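Local coordinates for protein Ara h 8 allergen isoform (Arachis hypogaea, PDB 6V8M) that belongs to the Bet v 1-like PR-10 plant-defence proteins, binds 8-anilino-1-naphthalene sulfonate in the crystal and may bind abscisic acid, at residues Ser12-Pro15 against Pro16-Phe20; Pro126-Asp129 against Glu130-Gln133. One frame throughout, in Å; residues are numbered along the deposited sequence.

Contact 1. Residues Ser12-Pro15 against Pro16-Phe20; sequences SPVP and PAKLF
Val14 and Leu19 meet where the chain leaves strand 3-12 and winds into helix 16-25, their side chains crossing at about a right angle. The touching branch of the valine is CG1, which lies 3.8 Å from Leu19 CB; with CG1 anti to its own backbone N (chi1 -177°), this methyl reaches over the first helical turn and also grazes Lys18 CB. Leu19 extends further back, its CD2 coming within 3.7 Å of Ser12 CB. These three buried residues form the close-packed side. Ser12 suits its place because its short side chain lets the leucine methyl CD2 pack close against it while OG accepts the N-H of Val14 (OG to N 3.0 Å), an ST turn that bends the chain; the same OG also hydrogen-bonds to Glu147. Pro15 is the N-cap residue, and its carbonyl O receives the N-H of Leu19 at 3.0 Å in a nearly straight bond (161°), the first i to i+4 bond of the helix. Pro16 follows well at the first helical position, where no amide hydrogen is needed. The solvent side is looser: the Pro15 ring is exposed, its CG 4.3 Å from Lys18 CB, and the first carbons of the lysine, CB and CG, rest beside Val14 CG1 while its amino group extends away from the loop. Beyond the turn, Val14 packs on Val150 and Leu151 of helix 129-152, Pro16 and Leu19 rest on Leu104 of strand 95-107, and Ser12 touches Ile113 of strand 110-121, which places the turn between the long helix and the sheet.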
ATOM      1  N   SER A  12      -6.408  14.807   0.763  1.00 37.89           N
ATOM      2  CA  SER A  12      -5.332  15.140   1.714  1.00 37.04           C
ATOM      3  C   SER A  12      -5.042  16.625   1.581  1.00 37.81           C
ATOM      4  O   SER A  12      -5.136  17.169   0.481  1.00 36.72           O
ATOM      5  CB  SER A  12      -4.078  14.317   1.444  1.00 36.14           C
ATOM      6  OG  SER A  12      -3.001  14.798   2.231  1.00 35.85           O
ATOM      7  N   PRO A  13      -4.662  17.322   2.667  1.00 38.45           N
ATOM      8  CA  PRO A  13      -4.191  18.694   2.548  1.00 39.68           C
ATOM      9  C   PRO A  13      -2.769  18.788   1.999  1.00 39.73           C
ATOM     10  O   PRO A  13      -2.363  19.883   1.680  1.00 39.78           O
ATOM     11  CB  PRO A  13      -4.301  19.214   3.986  1.00 41.66           C
ATOM     12  CG  PRO A  13      -4.032  17.983   4.792  1.00 42.35           C
ATOM     13  CD  PRO A  13      -4.785  16.887   4.071  1.00 41.87           C
ATOM     14  N   VAL A  14      -2.051  17.659   1.896  1.00 36.35           N
ATOM     15  CA  VAL A  14      -0.687  17.661   1.323  1.00 35.56           C
ATOM     16  C   VAL A  14      -0.795  17.649  -0.202  1.00 34.63           C
ATOM     17  O   VAL A  14      -1.499  16.800  -0.750  1.00 33.53           O
ATOM     18  CB  VAL A  14       0.133  16.466   1.820  1.00 34.46           C
ATOM     19  CG1 VAL A  14       1.543  16.547   1.281  1.00 35.30           C
ATOM     20  CG2 VAL A  14       0.091  16.332   3.333  1.00 34.97           C
ATOM     21  N   PRO A  15      -0.104  18.579  -0.907  1.00 36.09           N
ATOM     22  CA  PRO A  15      -0.094  18.610  -2.374  1.00 35.27           C
ATOM     23  C   PRO A  15       0.595  17.373  -2.944  1.00 34.28           C
ATOM     24  O   PRO A  15       1.389  16.725  -2.268  1.00 34.89           O
ATOM     25  CB  PRO A  15       0.679  19.892  -2.718  1.00 37.27           C
ATOM     26  CG  PRO A  15       1.536  20.148  -1.505  1.00 37.29           C
ATOM     27  CD  PRO A  15       0.717  19.661  -0.335  1.00 36.93           C
ATOM     28  N   PRO A  16       0.246  16.958  -4.172  1.00 34.95           N
ATOM     29  CA  PRO A  16       0.582  15.621  -4.640  1.00 35.29           C
ATOM     30  C   PRO A  16       2.076  15.340  -4.850  1.00 35.56           C
ATOM     31  O   PRO A  16       2.457  14.231  -4.520  1.00 34.56           O
ATOM     32  CB  PRO A  16      -0.226  15.481  -5.942  1.00 36.69           C
ATOM     33  CG  PRO A  16      -0.447  16.906  -6.402  1.00 36.22           C
ATOM     34  CD  PRO A  16      -0.647  17.668  -5.113  1.00 35.92           C
ATOM     35  N   ALA A  17       2.890  16.283  -5.311  1.00 35.99           N
ATOM     36  CA  ALA A  17       4.322  15.979  -5.546  1.00 35.76           C
ATOM     37  C   ALA A  17       4.940  15.601  -4.190  1.00 36.46           C
ATOM     38  O   ALA A  17       5.651  14.575  -4.079  1.00 37.21           O
ATOM     39  CB  ALA A  17       5.042  17.134  -6.182  1.00 37.88           C
ATOM     40  N   LYS A  18       4.628  16.383  -3.160  1.00 37.30           N
ATOM     41  CA  LYS A  18       5.143  16.156  -1.790  1.00 37.88           C
ATOM     42  C   LYS A  18       4.589  14.838  -1.235  1.00 34.53           C
ATOM     43  O   LYS A  18       5.370  14.046  -0.640  1.00 33.25           O
ATOM     44  CB  LYS A  18       4.750  17.360  -0.937  1.00 44.51           C
ATOM     45  CG  LYS A  18       5.372  17.443   0.441  1.00 52.07           C
ATOM     46  CD  LYS A  18       5.354  18.871   0.982  1.00 58.98           C
ATOM     47  CE  LYS A  18       6.322  19.094   2.126  1.00 66.57           C
ATOM     48  NZ  LYS A  18       7.021  20.398   2.011  1.00 71.94           N
ATOM     49  N   LEU A  19       3.285  14.609  -1.387  1.00 33.50           N
ATOM     50  CA  LEU A  19       2.625  13.394  -0.846  1.00 33.68           C
ATOM     51  C   LEU A  19       3.128  12.142  -1.582  1.00 32.53           C
ATOM     52  O   LEU A  19       3.417  11.153  -0.915  1.00 32.80           O
ATOM     53  CB  LEU A  19       1.109  13.550  -0.971  1.00 35.36           C
ATOM     54  CG  LEU A  19       0.275  12.466  -0.279  1.00 34.55           C
ATOM     55  CD1 LEU A  19       0.669  12.346   1.196  1.00 33.93           C
ATOM     56  CD2 LEU A  19      -1.212  12.808  -0.441  1.00 34.86           C
ATOM     57  N   PHE A  20       3.338  12.207  -2.895  1.00 32.78           N
ATOM     58  CA  PHE A  20       3.864  11.072  -3.698  1.00 32.79           C
ATOM     59  C   PHE A  20       5.298  10.752  -3.287  1.00 31.44           C
ATOM     60  O   PHE A  20       5.682   9.561  -3.168  1.00 32.77           O
ATOM     61  CB  PHE A  20       3.763  11.375  -5.182  1.00 32.45           C
ATOM     62  CG  PHE A  20       4.076  10.200  -6.063  1.00 32.66           C
ATOM     63  CD1 PHE A  20       3.130   9.210  -6.273  1.00 33.41           C
ATOM     64  CD2 PHE A  20       5.343  10.034  -6.580  1.00 33.71           C
ATOM     65  CE1 PHE A  20       3.428   8.110  -7.061  1.00 36.19           C
ATOM     66  CE2 PHE A  20       5.636   8.932  -7.374  1.00 35.33           C
ATOM     67  CZ  PHE A  20       4.678   7.986  -7.620  1.00 35.02           C
TER

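Contact 2. Residues Pro126-Asp129 against Glu130-Gln133; sequences PLPD and EVHQ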
ATOM      1  N   PRO A 126     -17.953 -15.196  -0.621  1.00 49.48           N
ATOM      2  CA  PRO A 126     -17.758 -13.753  -0.568  1.00 46.50           C
ATOM      3  C   PRO A 126     -16.473 -13.467   0.225  1.00 43.56           C
ATOM      4  O   PRO A 126     -16.100 -14.253   1.055  1.00 42.51           O
ATOM      5  CB  PRO A 126     -19.037 -13.217   0.099  1.00 50.18           C
ATOM      6  CG  PRO A 126     -20.053 -14.327  -0.111  1.00 50.65           C
ATOM      7  CD  PRO A 126     -19.255 -15.612  -0.054  1.00 50.52           C
ATOM      8  N   LEU A 127     -15.816 -12.363  -0.078  1.00 38.80           N
ATOM      9  CA  LEU A 127     -14.661 -11.880   0.711  1.00 38.78           C
ATOM     10  C   LEU A 127     -15.159 -11.612   2.129  1.00 36.44           C
ATOM     11  O   LEU A 127     -16.131 -10.894   2.318  1.00 36.72           O
ATOM     12  CB  LEU A 127     -14.137 -10.612   0.027  1.00 37.61           C
ATOM     13  CG  LEU A 127     -13.081  -9.822   0.774  1.00 35.32           C
ATOM     14  CD1 LEU A 127     -11.770 -10.562   0.786  1.00 34.42           C
ATOM     15  CD2 LEU A 127     -12.929  -8.451   0.139  1.00 35.99           C
ATOM     16  N   PRO A 128     -14.564 -12.201   3.186  1.00 37.36           N
ATOM     17  CA  PRO A 128     -15.019 -11.939   4.554  1.00 38.18           C
ATOM     18  C   PRO A 128     -14.841 -10.464   4.937  1.00 38.11           C
ATOM     19  O   PRO A 128     -13.818  -9.885   4.593  1.00 36.08           O
ATOM     20  CB  PRO A 128     -14.151 -12.842   5.425  1.00 39.01           C
ATOM     21  CG  PRO A 128     -13.589 -13.863   4.466  1.00 38.49           C
ATOM     22  CD  PRO A 128     -13.433 -13.136   3.150  1.00 38.21           C
ATOM     23  N   ASP A 129     -15.833  -9.894   5.631  1.00 38.89           N
ATOM     24  CA  ASP A 129     -15.812  -8.459   6.011  1.00 39.81           C
ATOM     25  C   ASP A 129     -14.538  -8.173   6.816  1.00 37.78           C
ATOM     26  O   ASP A 129     -13.987  -7.085   6.655  1.00 37.17           O
ATOM     27  CB  ASP A 129     -17.082  -8.067   6.771  1.00 42.86           C
ATOM     28  CG  ASP A 129     -18.364  -8.108   5.947  1.00 47.97           C
ATOM     29  OD1 ASP A 129     -18.296  -8.235   4.696  1.00 48.53           O
ATOM     30  OD2 ASP A 129     -19.437  -8.045   6.564  1.00 55.63           O
ATOM     31  N   GLU A 130     -14.090  -9.127   7.642  1.00 39.61           N
ATOM     32  CA  GLU A 130     -12.934  -8.930   8.571  1.00 40.95           C
ATOM     33  C   GLU A 130     -11.655  -8.753   7.743  1.00 37.83           C
ATOM     34  O   GLU A 130     -10.763  -7.985   8.147  1.00 35.52           O
ATOM     35  CB  GLU A 130     -12.818 -10.117   9.533  1.00 47.05           C
ATOM     36  CG  GLU A 130     -11.757  -9.925  10.605  1.00 56.11           C
ATOM     37  CD  GLU A 130     -11.912 -10.738  11.890  1.00 64.78           C
ATOM     38  OE1 GLU A 130     -13.002 -11.344  12.119  1.00 69.97           O
ATOM     39  OE2 GLU A 130     -10.933 -10.758  12.675  1.00 70.27           O
ATOM     40  N   VAL A 131     -11.562  -9.460   6.623  1.00 36.75           N
ATOM     41  CA  VAL A 131     -10.357  -9.425   5.743  1.00 36.07           C
ATOM     42  C   VAL A 131     -10.339  -8.086   5.000  1.00 33.05           C
ATOM     43  O   VAL A 131      -9.282  -7.435   4.979  1.00 32.76           O
ATOM     44  CB  VAL A 131     -10.326 -10.618   4.773  1.00 37.19           C
ATOM     45  CG1 VAL A 131      -9.225 -10.448   3.728  1.00 37.31           C
ATOM     46  CG2 VAL A 131     -10.178 -11.935   5.522  1.00 38.84           C
ATOM     47  N   HIS A 132     -11.482  -7.670   4.470  1.00 34.71           N
ATOM     48  CA  HIS A 132     -11.648  -6.364   3.796  1.00 34.62           C
ATOM     49  C   HIS A 132     -11.261  -5.258   4.795  1.00 34.40           C
ATOM     50  O   HIS A 132     -10.466  -4.391   4.444  1.00 32.45           O
ATOM     51  CB  HIS A 132     -13.067  -6.181   3.245  1.00 35.67           C
ATOM     52  CG  HIS A 132     -13.312  -4.790   2.789  1.00 35.93           C
ATOM     53  ND1 HIS A 132     -13.932  -3.832   3.597  1.00 37.46           N
ATOM     54  CD2 HIS A 132     -13.055  -4.187   1.617  1.00 36.66           C
ATOM     55  CE1 HIS A 132     -13.996  -2.694   2.937  1.00 37.72           C
ATOM     56  NE2 HIS A 132     -13.505  -2.894   1.714  1.00 35.26           N
ATOM     57  N   GLN A 133     -11.794  -5.322   6.011  1.00 35.48           N
ATOM     58  CA  GLN A 133     -11.584  -4.288   7.055  1.00 36.45           C
ATOM     59  C   GLN A 133     -10.100  -4.225   7.391  1.00 34.37           C
ATOM     60  O   GLN A 133      -9.583  -3.116   7.544  1.00 33.58           O
ATOM     61  CB  GLN A 133     -12.428  -4.531   8.307  1.00 40.97           C
ATOM     62  CG  GLN A 133     -12.007  -3.673   9.513  1.00 45.00           C
ATOM     63  CD  GLN A 133     -12.946  -3.770  10.701  1.00 51.84           C
ATOM     64  OE1 GLN A 133     -14.167  -3.826  10.561  1.00 56.18           O
ATOM     65  NE2 GLN A 133     -12.382  -3.763  11.901  1.00 55.16           N
TER
HETATM   66  O   HOH W   1     -15.344  -4.717   5.954  1.00 45.34           O
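The carbonyl O of Asp129 is gripped twice: it accepts the N-H of Gln133 (O to N 2.9 Å) and a hydrogen from a water 2.8 Å away. That water also lies 2.9 Å from His132 ND1, bridging the imidazole to the backbone of Asp129 three residues earlier. The amide of Gln133 approaches this carbonyl tilted out of its plane. Pro128 O, one residue earlier, likewise serves two groups, taking a straight bond from His132 N at 3.2 Å (171°) and a weak, bent one from Val131 N. Pro128 thus holds the N-cap position of helix 129-152, the long C-terminal helix of the Bet v 1 fold; its ring has no polar group to cap the N-H groups of the first turn, and its carbonyl O starts the helical bonding. The rigid ring instead lies alongside Val131, pointing the same way, with CG 4.1 Å from Val131 CG2. Asp129, first in the helix, carries a carboxylate that should interact favourably with the helix dipole. Apolar cover comes from Leu127, whose two methyls divide the work: CD1 touches Val131 CG1 at 3.9 Å, and CD2 sits 3.8 Å from His132 CB, the leucine and histidine crossing at about a right angle. The forked leucine suits this bridging role, since it also reaches Leu95, Phe119 and Phe6 on the sheet. His132 holds CG anti to its backbone N (chi1 170°), which carries the ring away from Leu127, and its imidazole meets the Phe6 ring with planes inclined by about 50°.

Overall arrangement
Contacts 1 and 2 are both helix starts in which a proline at the N-cap contributes its carbonyl O, but they lie on opposite sides of the chain's centre, with their own centres 30 Å apart and nearest atoms about 19 Å apart. Helix 129-152 ties them together: contact 2 is its first turn, while residues near its far end pack against contact 1. Strand 3-12 also runs between them, giving Phe6 to one and Ser12 to the other. Bound 8-anilino-1-naphthalene sulfonate comes to about 4 Å from the side chain of His132 and about 8 Å from that of Leu19, so contact 2 lies closer to bound ligand than contact 1.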